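Local coordinates for CCHC-type domain-containing protein (Trypanosoma brucei brucei, PDB 7C45) that binds oligo(U) RNA and, as an RNase D with a DEDD-type exonuclease domain and two zinc knuckles, probably trims guide RNAs from the 3' end, at residues V19-L25 / T77-F83; V29-Q33 / D86-L90; W133-S137 / I252-G257; V138-S142 / P240-R245. All blocks are in the same frame, centred on the assembly; numbering follows the deposited sequence.

Interaction 1: V19-L25 / T77-F83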
loop_
_atom_site.group_PDB
_atom_site.type_symbol
_atom_site.label_atom_id
_atom_site.label_comp_id
_atom_site.label_asym_id
_atom_site.label_seq_id
_atom_site.Cartn_x
_atom_site.Cartn_y
_atom_site.Cartn_z
ATOM N N VAL A 19 17.886 6.092 -9.273
ATOM C CA VAL A 19 18.717 6.990 -8.482
ATOM C C VAL A 19 19.859 6.145 -7.927
ATOM O O VAL A 19 19.701 5.442 -6.924
ATOM C CB VAL A 19 17.912 7.695 -7.381
ATOM C CG1 VAL A 19 18.812 8.575 -6.523
ATOM C CG2 VAL A 19 16.802 8.543 -8.034
ATOM N N ASP A 20 21.018 6.190 -8.594
ATOM C CA ASP A 20 22.091 5.274 -8.243
ATOM C C ASP A 20 23.454 5.950 -8.166
ATOM O O ASP A 20 24.465 5.254 -8.049
ATOM C CB ASP A 20 22.126 4.101 -9.218
ATOM C CG ASP A 20 22.309 4.524 -10.659
ATOM O OD1 ASP A 20 22.264 5.736 -10.982
ATOM O OD2 ASP A 20 22.464 3.611 -11.479
ATOM N N THR A 21 23.499 7.282 -8.201
ATOM C CA THR A 21 24.707 8.033 -7.930
ATOM C C THR A 21 24.402 9.119 -6.908
ATOM O O THR A 21 23.255 9.515 -6.693
ATOM C CB THR A 21 25.289 8.681 -9.196
ATOM O OG1 THR A 21 24.410 9.718 -9.643
ATOM C CG2 THR A 21 25.420 7.647 -10.307
ATOM N N HIS A 22 25.470 9.613 -6.282
ATOM C CA HIS A 22 25.326 10.700 -5.327
ATOM C C HIS A 22 24.705 11.931 -5.981
ATOM O O HIS A 22 23.836 12.579 -5.389
ATOM C CB HIS A 22 26.695 11.023 -4.715
ATOM C CG HIS A 22 26.645 12.033 -3.611
ATOM N ND1 HIS A 22 26.023 11.788 -2.406
ATOM C CD2 HIS A 22 27.143 13.289 -3.529
ATOM C CE1 HIS A 22 26.136 12.850 -1.629
ATOM N NE2 HIS A 22 26.812 13.774 -2.287
ATOM N N GLU A 23 25.101 12.245 -7.218
ATOM C CA GLU A 23 24.499 13.389 -7.902
ATOM C C GLU A 23 22.998 13.182 -8.088
ATOM O O GLU A 23 22.189 14.078 -7.802
ATOM C CB GLU A 23 25.176 13.630 -9.249
ATOM C CG GLU A 23 26.513 14.344 -9.142
ATOM C CD GLU A 23 26.402 15.691 -8.441
ATOM O OE1 GLU A 23 25.442 16.436 -8.730
ATOM O OE2 GLU A 23 27.266 16.002 -7.592
ATOM N N LYS A 24 22.602 11.998 -8.555
ATOM C CA LYS A 24 21.178 11.751 -8.752
ATOM C C LYS A 24 20.418 11.802 -7.433
ATOM O O LYS A 24 19.259 12.236 -7.379
ATOM C CB LYS A 24 20.986 10.406 -9.445
ATOM C CG LYS A 24 21.360 10.426 -10.945
ATOM C CD LYS A 24 21.482 8.999 -11.440
ATOM C CE LYS A 24 22.313 8.838 -12.698
ATOM N NZ LYS A 24 22.148 7.458 -13.234
ATOM N N LEU A 25 21.052 11.346 -6.354
ATOM C CA LEU A 25 20.416 11.330 -5.044
ATOM C C LEU A 25 20.135 12.734 -4.526
ATOM O O LEU A 25 19.084 12.982 -3.930
ATOM C CB LEU A 25 21.303 10.572 -4.064
ATOM C CG LEU A 25 20.903 10.553 -2.585
ATOM C CD1 LEU A 25 19.574 9.801 -2.363
ATOM C CD2 LEU A 25 22.015 9.920 -1.768
ATOM N N THR A 77 23.404 -0.023 -4.474
ATOM C CA THR A 77 24.545 0.615 -5.121
ATOM C C THR A 77 25.020 1.838 -4.336
ATOM O O THR A 77 26.213 2.003 -4.109
ATOM C CB THR A 77 24.180 0.989 -6.557
ATOM O OG1 THR A 77 23.918 -0.203 -7.315
ATOM C CG2 THR A 77 25.326 1.744 -7.199
ATOM N N LEU A 78 24.092 2.706 -3.911
ATOM C CA LEU A 78 24.461 3.902 -3.155
ATOM C C LEU A 78 25.147 3.564 -1.832
ATOM O O LEU A 78 26.018 4.312 -1.372
ATOM C CB LEU A 78 23.213 4.732 -2.869
ATOM C CG LEU A 78 22.523 5.370 -4.072
ATOM C CD1 LEU A 78 21.166 5.925 -3.637
ATOM C CD2 LEU A 78 23.399 6.476 -4.665
ATOM N N THR A 79 24.717 2.474 -1.195
ATOM C CA THR A 79 24.882 1.999 0.180
ATOM C C THR A 79 23.892 2.705 1.083
ATOM O O THR A 79 23.607 3.893 0.887
ATOM C CB THR A 79 26.287 2.184 0.780
ATOM O OG1 THR A 79 26.565 3.573 0.998
ATOM C CG2 THR A 79 27.347 1.514 -0.089
ATOM N N PRO A 80 23.361 1.992 2.082
ATOM C CA PRO A 80 22.532 2.641 3.096
ATOM C C PRO A 80 23.140 3.915 3.673
ATOM O O PRO A 80 22.430 4.913 3.827
ATOM C CB PRO A 80 22.384 1.525 4.139
ATOM C CG PRO A 80 22.323 0.279 3.309
ATOM C CD PRO A 80 23.307 0.519 2.190
ATOM N N ASP A 81 24.429 3.908 4.002
ATOM C CA ASP A 81 25.025 5.086 4.615
ATOM C C ASP A 81 24.833 6.310 3.739
ATOM O O ASP A 81 24.447 7.373 4.232
ATOM C CB ASP A 81 26.513 4.856 4.899
ATOM C CG ASP A 81 27.159 6.024 5.633
ATOM O OD1 ASP A 81 26.643 6.447 6.680
ATOM O OD2 ASP A 81 28.154 6.552 5.128
ATOM N N VAL A 82 25.071 6.176 2.440
ATOM C CA VAL A 82 24.933 7.333 1.560
ATOM C C VAL A 82 23.461 7.717 1.419
ATOM O O VAL A 82 23.086 8.891 1.548
ATOM C CB VAL A 82 25.584 7.054 0.194
ATOM C CG1 VAL A 82 25.215 8.162 -0.804
ATOM C CG2 VAL A 82 27.096 6.986 0.332
ATOM N N PHE A 83 22.608 6.722 1.185
ATOM C CA PHE A 83 21.188 6.985 0.945
ATOM C C PHE A 83 20.513 7.682 2.129
ATOM O O PHE A 83 19.734 8.626 1.939
ATOM C CB PHE A 83 20.480 5.669 0.615
ATOM C CG PHE A 83 18.981 5.743 0.683
ATOM C CD1 PHE A 83 18.257 6.302 -0.353
ATOM C CD2 PHE A 83 18.286 5.241 1.777
ATOM C CE1 PHE A 83 16.867 6.381 -0.297
ATOM C CE2 PHE A 83 16.905 5.298 1.828
ATOM C CZ PHE A 83 16.195 5.878 0.784
#

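Interaction 2: V29-Q33 / D86-L90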
loop_
_atom_site.group_PDB
_atom_site.type_symbol
_atom_site.label_atom_id
_atom_site.label_comp_id
_atom_site.label_asym_id
_atom_site.label_seq_id
_atom_site.Cartn_x
_atom_site.Cartn_y
_atom_site.Cartn_z
ATOM N N VAL A 29 16.349 14.006 -3.569
ATOM C CA VAL A 29 16.050 14.531 -2.241
ATOM C C VAL A 29 15.465 15.940 -2.325
ATOM O O VAL A 29 14.461 16.247 -1.678
ATOM C CB VAL A 29 17.314 14.505 -1.367
ATOM C CG1 VAL A 29 17.111 15.319 -0.131
ATOM C CG2 VAL A 29 17.659 13.056 -1.010
ATOM N N THR A 30 16.101 16.822 -3.102
ATOM C CA THR A 30 15.544 18.170 -3.249
ATOM C C THR A 30 14.102 18.132 -3.767
ATOM O O THR A 30 13.253 18.893 -3.298
ATOM C CB THR A 30 16.422 19.019 -4.163
ATOM O OG1 THR A 30 17.749 19.055 -3.654
ATOM C CG2 THR A 30 15.888 20.435 -4.229
ATOM N N SER A 31 13.794 17.249 -4.717
ATOM C CA SER A 31 12.413 17.146 -5.197
ATOM C C SER A 31 11.469 16.712 -4.087
ATOM O O SER A 31 10.444 17.354 -3.828
ATOM C CB SER A 31 12.332 16.165 -6.353
ATOM O OG SER A 31 10.983 15.954 -6.726
ATOM N N LEU A 32 11.806 15.617 -3.407
ATOM C CA LEU A 32 10.917 15.111 -2.373
ATOM C C LEU A 32 10.777 16.093 -1.224
ATOM O O LEU A 32 9.750 16.098 -0.540
ATOM C CB LEU A 32 11.429 13.769 -1.854
ATOM C CG LEU A 32 11.469 12.637 -2.842
ATOM C CD1 LEU A 32 12.260 11.476 -2.233
ATOM C CD2 LEU A 32 10.059 12.205 -3.237
ATOM N N GLN A 33 11.791 16.940 -1.005
ATOM C CA GLN A 33 11.712 17.945 0.051
ATOM C C GLN A 33 10.560 18.916 -0.140
ATOM O O GLN A 33 10.085 19.506 0.838
ATOM C CB GLN A 33 13.016 18.726 0.132
ATOM C CG GLN A 33 14.034 18.012 0.952
ATOM C CD GLN A 33 15.350 18.729 1.003
ATOM O OE1 GLN A 33 15.659 19.559 0.159
ATOM N NE2 GLN A 33 16.152 18.390 1.998
ATOM N N ASP A 86 20.655 12.375 3.853
ATOM C CA ASP A 86 19.600 13.382 3.872
ATOM C C ASP A 86 18.193 12.792 3.858
ATOM O O ASP A 86 17.257 13.445 4.347
ATOM C CB ASP A 86 19.760 14.357 2.691
ATOM C CG ASP A 86 20.882 15.374 2.914
ATOM O OD1 ASP A 86 21.413 15.454 4.046
ATOM O OD2 ASP A 86 21.215 16.100 1.957
ATOM N N MET A 87 18.012 11.567 3.359
ATOM C CA MET A 87 16.656 11.016 3.331
ATOM C C MET A 87 16.079 10.843 4.731
ATOM O O MET A 87 14.856 10.902 4.902
ATOM C CB MET A 87 16.630 9.682 2.579
ATOM C CG MET A 87 16.760 9.808 1.078
ATOM S SD MET A 87 15.283 10.522 0.303
ATOM C CE MET A 87 14.098 9.209 0.557
ATOM N N GLN A 88 16.923 10.625 5.745
ATOM C CA GLN A 88 16.389 10.374 7.086
ATOM C C GLN A 88 15.601 11.571 7.602
ATOM O O GLN A 88 14.596 11.413 8.299
ATOM C CB GLN A 88 17.514 10.010 8.057
ATOM C CG GLN A 88 18.557 11.083 8.259
ATOM C CD GLN A 88 19.705 10.613 9.125
ATOM O OE1 GLN A 88 19.504 9.867 10.086
ATOM N NE2 GLN A 88 20.923 11.040 8.785
ATOM N N SER A 89 16.033 12.782 7.259
ATOM C CA SER A 89 15.335 13.959 7.750
ATOM C C SER A 89 13.945 14.069 7.136
ATOM O O SER A 89 12.975 14.411 7.812
ATOM C CB SER A 89 16.166 15.200 7.441
ATOM O OG SER A 89 15.462 16.358 7.790
ATOM N N LEU A 90 13.839 13.789 5.854
ATOM C CA LEU A 90 12.552 13.800 5.191
ATOM C C LEU A 90 11.650 12.689 5.729
ATOM O O LEU A 90 10.449 12.898 5.950
ATOM C CB LEU A 90 12.822 13.658 3.704
ATOM C CG LEU A 90 11.861 13.652 2.552
ATOM C CD1 LEU A 90 12.734 13.766 1.336
ATOM C CD2 LEU A 90 11.143 12.344 2.551
#

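Interaction 3: W133-S137 / I252-G257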
loop_
_atom_site.group_PDB
_atom_site.type_symbol
_atom_site.label_atom_id
_atom_site.label_comp_id
_atom_site.label_asym_id
_atom_site.label_seq_id
_atom_site.Cartn_x
_atom_site.Cartn_y
_atom_site.Cartn_z
ATOM N N TRP A 133 -14.023 -2.432 8.211
ATOM C CA TRP A 133 -14.337 -2.636 9.615
ATOM C C TRP A 133 -15.538 -1.798 10.032
ATOM O O TRP A 133 -16.472 -2.312 10.658
ATOM C CB TRP A 133 -13.122 -2.291 10.478
ATOM C CG TRP A 133 -13.423 -2.319 11.934
ATOM C CD1 TRP A 133 -13.635 -1.253 12.769
ATOM C CD2 TRP A 133 -13.608 -3.487 12.719
ATOM N NE1 TRP A 133 -13.907 -1.702 14.039
ATOM C CE2 TRP A 133 -13.900 -3.063 14.032
ATOM C CE3 TRP A 133 -13.535 -4.844 12.443
ATOM C CZ2 TRP A 133 -14.126 -3.968 15.061
ATOM C CZ3 TRP A 133 -13.750 -5.728 13.461
ATOM C CH2 TRP A 133 -14.058 -5.292 14.752
ATOM N N LYS A 134 -15.513 -0.494 9.732
ATOM C CA LYS A 134 -16.609 0.382 10.135
ATOM C C LYS A 134 -17.936 -0.057 9.519
ATOM O O LYS A 134 -18.981 0.006 10.173
ATOM C CB LYS A 134 -16.312 1.829 9.740
ATOM C CG LYS A 134 -17.433 2.787 10.040
ATOM C CD LYS A 134 -16.969 4.213 9.940
ATOM C CE LYS A 134 -18.073 5.165 10.353
ATOM N NZ LYS A 134 -18.177 5.123 11.834
ATOM N N LEU A 135 -17.915 -0.494 8.265
ATOM C CA LEU A 135 -19.146 -0.871 7.584
ATOM C C LEU A 135 -19.576 -2.310 7.869
ATOM O O LEU A 135 -20.771 -2.591 7.858
ATOM C CB LEU A 135 -19.000 -0.703 6.072
ATOM C CG LEU A 135 -18.709 0.708 5.580
ATOM C CD1 LEU A 135 -18.450 0.739 4.094
ATOM C CD2 LEU A 135 -19.835 1.635 5.952
ATOM N N ARG A 136 -18.635 -3.236 8.083
ATOM C CA ARG A 136 -18.962 -4.659 8.060
ATOM C C ARG A 136 -18.296 -5.496 9.148
ATOM O O ARG A 136 -18.555 -6.705 9.203
ATOM C CB ARG A 136 -18.589 -5.272 6.703
ATOM C CG ARG A 136 -19.123 -4.561 5.497
ATOM C CD ARG A 136 -18.223 -4.822 4.321
ATOM N NE ARG A 136 -17.928 -6.230 4.200
ATOM C CZ ARG A 136 -17.013 -6.739 3.382
ATOM N NH1 ARG A 136 -16.833 -8.050 3.334
ATOM N NH2 ARG A 136 -16.261 -5.949 2.627
ATOM N N SER A 137 -17.474 -4.908 10.013
ATOM C CA SER A 137 -16.710 -5.656 11.022
ATOM C C SER A 137 -15.760 -6.658 10.366
ATOM O O SER A 137 -15.493 -7.731 10.914
ATOM C CB SER A 137 -17.624 -6.368 12.026
ATOM O OG SER A 137 -18.428 -5.448 12.731
ATOM N N ILE A 252 -10.590 3.256 15.341
ATOM C CA ILE A 252 -11.681 3.494 14.413
ATOM C C ILE A 252 -13.029 3.511 15.126
ATOM O O ILE A 252 -13.904 4.308 14.788
ATOM C CB ILE A 252 -11.662 2.437 13.286
ATOM C CG1 ILE A 252 -10.262 2.321 12.651
ATOM C CG2 ILE A 252 -12.667 2.791 12.220
ATOM C CD1 ILE A 252 -9.741 3.623 12.081
ATOM N N GLY A 253 -13.222 2.632 16.106
ATOM C CA GLY A 253 -14.502 2.523 16.773
ATOM C C GLY A 253 -15.113 1.154 16.564
ATOM O O GLY A 253 -14.463 0.226 16.068
ATOM N N PRO A 254 -16.384 1.006 16.938
ATOM C CA PRO A 254 -17.042 -0.298 16.830
ATOM C C PRO A 254 -17.227 -0.692 15.384
ATOM O O PRO A 254 -17.411 0.151 14.508
ATOM C CB PRO A 254 -18.398 -0.065 17.508
ATOM C CG PRO A 254 -18.657 1.359 17.267
ATOM C CD PRO A 254 -17.320 2.043 17.401
ATOM N N GLY A 255 -17.167 -1.996 15.141
ATOM C CA GLY A 255 -17.369 -2.503 13.814
ATOM C C GLY A 255 -18.840 -2.533 13.444
ATOM O O GLY A 255 -19.725 -2.642 14.293
ATOM N N GLY A 256 -19.095 -2.434 12.144
ATOM C CA GLY A 256 -20.447 -2.343 11.641
ATOM C C GLY A 256 -21.022 -3.682 11.232
ATOM O O GLY A 256 -20.418 -4.740 11.389
ATOM N N GLY A 257 -22.250 -3.627 10.734
ATOM C CA GLY A 257 -22.901 -4.798 10.205
ATOM C C GLY A 257 -24.079 -4.412 9.328
ATOM O O GLY A 257 -24.329 -3.234 9.063
HETATM O O HOH W 1 -19.255 0.823 12.764
HETATM O O HOH W 2 -23.099 -1.077 7.541
#

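Interaction 4: V138-S142 / P240-R245. With nucleotides of chain B.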
loop_
_atom_site.group_PDB
_atom_site.type_symbol
_atom_site.label_atom_id
_atom_site.label_comp_id
_atom_site.label_asym_id
_atom_site.label_seq_id
_atom_site.Cartn_x
_atom_site.Cartn_y
_atom_site.Cartn_z
ATOM N N VAL A 138 -15.254 -6.299 9.195
ATOM C CA VAL A 138 -14.265 -7.076 8.471
ATOM C C VAL A 138 -12.900 -6.454 8.751
ATOM O O VAL A 138 -12.728 -5.238 8.593
ATOM C CB VAL A 138 -14.577 -7.087 6.969
ATOM C CG1 VAL A 138 -13.357 -7.510 6.159
ATOM C CG2 VAL A 138 -15.778 -8.004 6.679
ATOM N N ASN A 139 -11.938 -7.286 9.187
ATOM C CA ASN A 139 -10.575 -6.833 9.469
ATOM C C ASN A 139 -9.535 -7.424 8.514
ATOM O O ASN A 139 -8.344 -7.371 8.803
ATOM C CB ASN A 139 -10.179 -7.141 10.914
ATOM C CG ASN A 139 -9.899 -8.613 11.148
ATOM O OD1 ASN A 139 -10.493 -9.479 10.499
ATOM N ND2 ASN A 139 -8.979 -8.900 12.072
ATOM N N ARG A 140 -9.963 -7.954 7.383
ATOM C CA ARG A 140 -9.051 -8.504 6.388
ATOM C C ARG A 140 -8.160 -7.427 5.764
ATOM O O ARG A 140 -8.612 -6.330 5.447
ATOM C CB ARG A 140 -9.872 -9.187 5.302
ATOM C CG ARG A 140 -9.116 -9.779 4.147
ATOM C CD ARG A 140 -10.097 -10.506 3.249
ATOM N NE ARG A 140 -9.439 -11.403 2.311
ATOM C CZ ARG A 140 -10.064 -12.371 1.654
ATOM N NH1 ARG A 140 -9.395 -13.146 0.813
ATOM N NH2 ARG A 140 -11.363 -12.565 1.844
ATOM N N ARG A 141 -6.895 -7.770 5.554
ATOM C CA ARG A 141 -6.001 -6.990 4.706
ATOM C C ARG A 141 -6.116 -7.496 3.276
ATOM O O ARG A 141 -5.818 -8.663 2.996
ATOM C CB ARG A 141 -4.549 -7.096 5.173
ATOM C CG ARG A 141 -4.247 -6.454 6.504
ATOM C CD ARG A 141 -2.758 -6.660 6.837
ATOM N NE ARG A 141 -2.388 -6.101 8.132
ATOM C CZ ARG A 141 -1.917 -4.869 8.294
ATOM N NH1 ARG A 141 -1.731 -4.076 7.235
ATOM N NH2 ARG A 141 -1.615 -4.446 9.498
ATOM N N SER A 142 -6.518 -6.621 2.373
ATOM C CA SER A 142 -6.624 -6.982 0.971
ATOM C C SER A 142 -5.367 -6.567 0.225
ATOM O O SER A 142 -4.691 -5.608 0.594
ATOM C CB SER A 142 -7.864 -6.350 0.340
ATOM O OG SER A 142 -9.012 -6.933 0.925
ATOM N N PRO A 240 -0.947 -12.699 9.217
ATOM C CA PRO A 240 -0.409 -11.615 8.389
ATOM C C PRO A 240 -1.463 -10.850 7.610
ATOM O O PRO A 240 -1.310 -9.638 7.415
ATOM C CB PRO A 240 0.572 -12.332 7.450
ATOM C CG PRO A 240 0.963 -13.561 8.208
ATOM C CD PRO A 240 -0.262 -13.984 8.958
ATOM N N ALA A 241 -2.534 -11.507 7.171
ATOM C CA ALA A 241 -3.493 -10.841 6.303
ATOM C C ALA A 241 -4.680 -10.279 7.075
ATOM O O ALA A 241 -5.794 -10.252 6.550
ATOM C CB ALA A 241 -3.956 -11.795 5.204
ATOM N N GLU A 242 -4.472 -9.828 8.311
ATOM C CA GLU A 242 -5.533 -9.114 9.012
ATOM C C GLU A 242 -4.981 -7.923 9.799
ATOM O O GLU A 242 -3.772 -7.737 9.959
ATOM C CB GLU A 242 -6.332 -10.043 9.937
ATOM C CG GLU A 242 -5.580 -10.688 11.037
ATOM C CD GLU A 242 -6.435 -11.746 11.731
ATOM O OE1 GLU A 242 -7.465 -11.383 12.331
ATOM O OE2 GLU A 242 -6.086 -12.940 11.643
ATOM N N VAL A 243 -5.905 -7.072 10.240
ATOM C CA VAL A 243 -5.609 -5.956 11.121
ATOM C C VAL A 243 -6.215 -6.290 12.470
ATOM O O VAL A 243 -7.403 -6.623 12.555
ATOM C CB VAL A 243 -6.170 -4.628 10.576
ATOM C CG1 VAL A 243 -6.017 -3.535 11.601
ATOM C CG2 VAL A 243 -5.474 -4.256 9.269
ATOM N N ASN A 244 -5.383 -6.253 13.499
ATOM C CA ASN A 244 -5.755 -6.447 14.892
ATOM C C ASN A 244 -7.111 -5.805 15.205
ATOM O O ASN A 244 -7.279 -4.602 15.029
ATOM C CB ASN A 244 -4.627 -5.818 15.730
ATOM C CG ASN A 244 -4.782 -6.034 17.174
ATOM O OD1 ASN A 244 -5.774 -5.643 17.746
ATOM N ND2 ASN A 244 -3.783 -6.662 17.801
ATOM N N ARG A 245 -8.106 -6.617 15.624
ATOM C CA ARG A 245 -9.433 -6.063 15.932
ATOM C C ARG A 245 -9.397 -5.099 17.108
ATOM O O ARG A 245 -10.123 -4.098 17.114
ATOM C CB ARG A 245 -10.449 -7.174 16.218
ATOM C CG ARG A 245 -10.710 -8.078 15.057
ATOM C CD ARG A 245 -11.955 -8.924 15.289
ATOM N NE ARG A 245 -12.197 -9.771 14.138
ATOM C CZ ARG A 245 -11.518 -10.886 13.891
ATOM N NH1 ARG A 245 -11.789 -11.605 12.808
ATOM N NH2 ARG A 245 -10.573 -11.292 14.726
ATOM P P U B 6 -12.023 -15.399 -3.298
ATOM O OP1 U B 6 -11.373 -16.511 -4.014
ATOM O OP2 U B 6 -12.284 -15.515 -1.849
ATOM O "O5'" U B 6 -11.158 -14.084 -3.482
ATOM C "C5'" U B 6 -10.796 -13.613 -4.767
ATOM C "C4'" U B 6 -9.603 -12.693 -4.678
ATOM O "O4'" U B 6 -10.005 -11.454 -4.041
ATOM C "C3'" U B 6 -8.425 -13.221 -3.860
ATOM O "O3'" U B 6 -7.232 -12.683 -4.410
ATOM C "C2'" U B 6 -8.661 -12.588 -2.494
ATOM O "O2'" U B 6 -7.517 -12.443 -1.682
ATOM C "C1'" U B 6 -9.220 -11.233 -2.887
ATOM N N1 U B 6 -10.070 -10.629 -1.863
ATOM C C2 U B 6 -9.536 -9.569 -1.166
ATOM O O2 U B 6 -8.412 -9.137 -1.364
ATOM N N3 U B 6 -10.369 -9.009 -0.234
ATOM C C4 U B 6 -11.639 -9.422 0.070
ATOM O O4 U B 6 -12.257 -8.816 0.951
ATOM C C5 U B 6 -12.110 -10.541 -0.689
ATOM C C6 U B 6 -11.335 -11.110 -1.613
ATOM P P U B 8 -3.162 -12.169 0.278
ATOM O OP1 U B 8 -2.695 -13.470 0.803
ATOM O OP2 U B 8 -4.625 -11.942 0.175
ATOM O "O5'" U B 8 -2.439 -11.062 1.147
ATOM C "C5'" U B 8 -3.060 -9.822 1.415
ATOM C "C4'" U B 8 -2.131 -8.929 2.183
ATOM O "O4'" U B 8 -1.772 -9.562 3.432
ATOM C "C3'" U B 8 -0.797 -8.616 1.530
ATOM O "O3'" U B 8 -0.910 -7.580 0.577
ATOM C "C2'" U B 8 0.071 -8.247 2.724
ATOM O "O2'" U B 8 -0.222 -6.926 3.173
ATOM C "C1'" U B 8 -0.453 -9.223 3.778
ATOM N N1 U B 8 0.318 -10.488 3.838
ATOM C C2 U B 8 1.488 -10.482 4.551
ATOM O O2 U B 8 1.919 -9.474 5.072
ATOM N N3 U B 8 2.141 -11.697 4.593
ATOM C C4 U B 8 1.682 -12.871 4.017
ATOM O O4 U B 8 2.342 -13.909 4.126
ATOM C C5 U B 8 0.438 -12.784 3.320
ATOM C C6 U B 8 -0.196 -11.613 3.261
#

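Interaction 1: V19-L25 / T77-F83
Leu78 reaches from the end of helix 75-78 to the backbone that leads from strand 16-19 into helix 22-33. With chi1 at -67° its CG stands anti to its carbonyl carbon, which turns the branched end to the other segment although CB does not point there. CG comes within 4.0 Å of Val19 O; beyond it CD1 lies 3.6 Å from Val19 O, while CD2 rests on the next peptides, 3.5 Å from Asp20 C and almost as near to Thr21 C. Thr77 adds its methyl group beside Asp20 O, and its OG1 is bonded to Asp74. The contact belongs to the exonuclease domain, of RNase H-like fold, and joins the start of helix 22-33 to the end of helix 75-78 and the start of helix 80-92, on one side of the sheet. The two longer helices open with a threonine N-cap: Thr21 OG1 accepts from Lys24 N, and Thr79 OG1 receives a weak bond from Val82 N. Leu25 points at helix 80-92, CG anti to the backbone N (chi1 174°); its CD2 meets Val82 CG1 at 3.8 Å, and Leu25 CD1 approaches the Phe83 ring obliquely, 4.2 Å from Phe83 CD1. The other neighbour of Val82 CG1 is the His22 ring, met at its edge, ND1 4.0 Å away. His22 binds zinc in another structure of this protein; none sits there here.

Interaction 2: V29-Q33 / D86-L90
Val29 and Met87 lie side by side and run in opposite directions, Val29 CG2 touching Met87 SD at 3.7 Å, where helix 22-33 and helix 80-92 pack nearly parallel. The short axes approach to 10.4 Å, at an angle of 10°. Met87 is bent at both chi2 and chi3, which carries its sulfur and methyl across to the other helix: SD touches both Val29 CG2 and Leu32 CD1, and CE is 4.0 Å from Leu32 CD1. The packing is tightest one turn later, where Leu90 sends CD1 against the CB of Leu32 at 3.4 Å, closer than usual for two carbons. With CG anti to the backbone N of Leu90 (chi1 -178°), the same methyl also reaches the backbone of Leu32. All four of these side chains are buried. The outer side of the interface is much looser. Asp86 offers Val29 CG1 only its CB, 4.0 Å away, and the aliphatic CG of Gln33 just reaches Leu90 CD1 at 4.5 Å; both residues are exposed. The carboxylate of Asp86 lies near Lys26, and the two residues, with His22, bind zinc in another structure of this protein. On the inner side, the two helices lie against the sheet of the exonuclease domain: Leu32 and Met87 both touch Phe73 of strand 70-74, and Leu32 and Leu90 share Ile38 of strand 37-44.

Interaction 3: W133-S137 / I252-G257
The indole N-H of Trp133 is bonded to Gly253 O, tying the last turn of helix 124-136 to an extended, glycine-rich linker that leads from helix 245-251 to the first CCHC zinc knuckle. That bond is 2.9 Å from NE1 to O and lies in the ring plane, although the donor is tilted from the carbonyl plane. The backbone carbonyls at the helix end find their partners one after another. Trp133 O accepts Ser137 N from its own helix and Gly256 N from the linker, the latter at 3.0 Å and in the carbonyl plane. Lys134 O and Leu135 O are each satisfied by a water: one bridges Lys134 O to Pro254 O, the other Leu135 O to Gly257 O. Ser137 OG, anti to its carbonyl carbon (chi1 -61°), donates to a lone pair of Gly256 O; at 2.5 Å the bond is unusually short and its exact length doubtful. The glycines, without side chains, come right up to the helix end: Gly256 CA is 3.1 Å from Lys134 O in a CA-H...O contact. Arg136 turns the other way, its guanidinium bonded to Gln132 and to Gly265 O of the knuckle, and packs on an RNA sugar. Gly255 CA lies over one face of the indole, 3.8 Å from the centroid of the five-membered ring and 24° off its normal.

Interaction 4: V138-S142 / P240-R245
A single NH2 group, that of Asn139, bonds two acceptors of the 240-245 loop, while the next residue, Arg140, turns a guanidinium face to the uracil of U6 of chain B, whose C5 lies 3.3 Å above the guanidinium plane, offset toward the rim. The two loops meet in an isolated beta bridge, Arg140 opposite Glu242, closed by the bonds Val243 N to Asn139 O and Arg141 N to Ala241 O. Asn139 ND2 donates to Val243 O at 2.8 Å and to Glu242 OE1 at 2.9 Å, the carboxylate being met on its anti side; Glu242 OE2 is hydrogen-bonded to Thr239 OG1. With CG between the backbone N and carbonyl carbon (chi1 74°), the amide is turned onto that loop. Over the amide lies the Arg245 guanidinium, its centre above ND2 and the planes 31° apart. Arg141, extended from CG to NE, reaches across the 240-243 backbone and bonds Glu242 O through NE, the donor well above the carbonyl plane; Val243 CG2 lies over one face of its guanidinium, toward the rim. Farther out, Asp237 forms a salt bridge with NH2 and Gln125 accepts from NH1, so the buried charge is held on several sides. The bridged loops line the RNA path: Pro240 CB packs on the base of U8 of chain B, 3.3 Å from its N3, and N3 of U6 of chain B donates to Ser142 OG at 2.7 Å.

In the fold
Interactions 1 and 2 are successive parts of one helix pair, helix 22-33 against helix 80-92, with centres 12 Å apart. His22 of the first and Asp86 of the second, about 7 Å apart by side chain, both belong to a zinc site seen in another structure of this protein. Interactions 3 and 4 lie on the opposite side of the chain's centre, their centres also 12 Å apart, and touch where Trp133 meets Arg245 and Val138. Interaction 4 is nested within the loop that interaction 3 closes, and both border the RNA. The side chain of Arg141 is about 11 Å from a calcium ion of the metal site formed by Asp41, Glu43 and Asp191; Gly257 lies about 8 Å from the nearest zinc ion.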